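Local coordinates for protein transcriptional regulator, MarR family (Listeria monocytogenes str. 4b, PDB 2QWW) that probably binds DNA through a winged helix-turn-helix domain and regulates transcription as a dimeric repressor of the MarR family, at residues N6-T9 against E10-S13. Residues are numbered along the deposited sequence; the frame is centred on the assembly and turned at random.
Sequences NTDT and ENIS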
loop_
_atom_site.group_PDB
_atom_site.type_symbol
_atom_site.label_atom_id
_atom_site.label_comp_id
_atom_site.label_asym_id
_atom_site.label_seq_id
_atom_site.Cartn_x
_atom_site.Cartn_y
_atom_site.Cartn_z
ATOM N N ASN A 6 -25.587 11.449 10.747
ATOM C CA ASN A 6 -24.879 11.268 9.443
ATOM C C ASN A 6 -25.663 10.415 8.453
ATOM O O ASN A 6 -26.352 9.473 8.847
ATOM C CB ASN A 6 -23.522 10.575 9.642
ATOM C CG ASN A 6 -22.557 11.382 10.476
ATOM O OD1 ASN A 6 -22.955 12.172 11.331
ATOM N ND2 ASN A 6 -21.265 11.170 10.242
ATOM N N THR A 7 -25.539 10.751 7.169
ATOM C CA THR A 7 -26.111 9.957 6.076
ATOM C C THR A 7 -25.125 8.806 5.804
ATOM O O THR A 7 -23.929 8.924 6.133
ATOM C CB THR A 7 -26.369 10.809 4.794
ATOM O OG1 THR A 7 -26.954 9.994 3.769
ATOM C CG2 THR A 7 -25.091 11.443 4.243
ATOM N N ASP A 8 -25.609 7.697 5.236
ATOM C CA ASP A 8 -24.725 6.546 4.963
ATOM C C ASP A 8 -23.509 6.916 4.148
ATOM O O ASP A 8 -22.425 6.409 4.394
ATOM C CB ASP A 8 -25.471 5.368 4.323
ATOM C CG ASP A 8 -26.161 4.487 5.362
ATOM O OD1 ASP A 8 -26.501 4.995 6.455
ATOM O OD2 ASP A 8 -26.360 3.283 5.089
ATOM N N THR A 9 -23.692 7.797 3.180
ATOM C CA THR A 9 -22.593 8.294 2.374
ATOM C C THR A 9 -21.542 8.985 3.238
ATOM O O THR A 9 -20.354 8.862 2.975
ATOM C CB THR A 9 -23.106 9.298 1.331
ATOM O OG1 THR A 9 -23.972 8.617 0.420
ATOM C CG2 THR A 9 -21.953 9.947 0.564
ATOM N N GLU A 10 -21.979 9.729 4.245
ATOM C CA GLU A 10 -21.052 10.416 5.131
ATOM C C GLU A 10 -20.343 9.413 6.026
ATOM O O GLU A 10 -19.169 9.576 6.295
ATOM C CB GLU A 10 -21.758 11.511 5.956
ATOM C CG GLU A 10 -20.837 12.256 6.950
ATOM C CD GLU A 10 -19.596 12.865 6.295
ATOM O OE1 GLU A 10 -19.677 13.290 5.114
ATOM O OE2 GLU A 10 -18.542 12.918 6.978
ATOM N N ASN A 11 -21.043 8.375 6.469
ATOM C CA ASN A 11 -20.421 7.335 7.283
ATOM C C ASN A 11 -19.408 6.479 6.521
ATOM O O ASN A 11 -18.390 6.071 7.083
ATOM C CB ASN A 11 -21.492 6.449 7.928
ATOM C CG ASN A 11 -22.238 7.155 9.051
ATOM O OD1 ASN A 11 -21.668 7.972 9.786
ATOM N ND2 ASN A 11 -23.512 6.822 9.205
ATOM N N ILE A 12 -19.689 6.190 5.255
ATOM C CA ILE A 12 -18.760 5.441 4.404
ATOM C C ILE A 12 -17.490 6.263 4.262
ATOM O O ILE A 12 -16.404 5.761 4.492
ATOM C CB ILE A 12 -19.385 5.086 3.014
ATOM C CG1 ILE A 12 -20.491 4.046 3.185
ATOM C CG2 ILE A 12 -18.328 4.530 2.037
ATOM C CD1 ILE A 12 -21.337 3.809 1.947
ATOM N N SER A 13 -17.636 7.547 3.941
ATOM C CA SER A 13 -16.504 8.452 3.795
ATOM C C SER A 13 -15.633 8.498 5.036
ATOM O O SER A 13 -14.404 8.428 4.943
ATOM C CB SER A 13 -16.999 9.854 3.481
ATOM O OG SER A 13 -17.791 9.807 2.312
#
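With CG of Asn-6 beside its own backbone N (chi1 -63°) and CG of Asn-11 set likewise (chi1 -72°), the two side-chain amides are brought together at the start of the helix. Their planes differ by only 15°, although the side chains cross at about a right angle. OD1 of Asn-11 lies 3.2 Å from CB of Asn-6, whose ND2 in turn rests 3.5 Å from CG of Glu-10. The hydroxyl of Thr-7 turns opposite its backbone N, which leaves the methyl CG2 to pack across CB of Glu-10 at 3.7 Å. Thr-7 holds the N-cap position without a side-chain capping bond; its carbonyl O opens the helical ladder by accepting N of Asn-11 at 3.0 Å, with a weak, bent bond from N of Glu-10 beside it. This is the first turn of helix 8-37, the long N-terminal helix, which in MarR-family proteins contributes with the C-terminal helices to the dimer interface; consistent with this, the second subunit packs here, with its Phe-128 against Asp-8 and Asn-11. At the next rung, N of Ile-12 bonds to O of Asp-8 at 2.9 Å, while CG1 of the same isoleucine touches that oxygen and the buried side chain also meets Tyr-121 of the second subunit. The carbonyl O of Thr-9 is gripped twice by Ser-13, from opposite faces of its plane: N arrives at 3.2 Å and OG at 2.8 Å, and the same hydroxyl is hydrogen-bonded to OH of Tyr-121 of the second subunit.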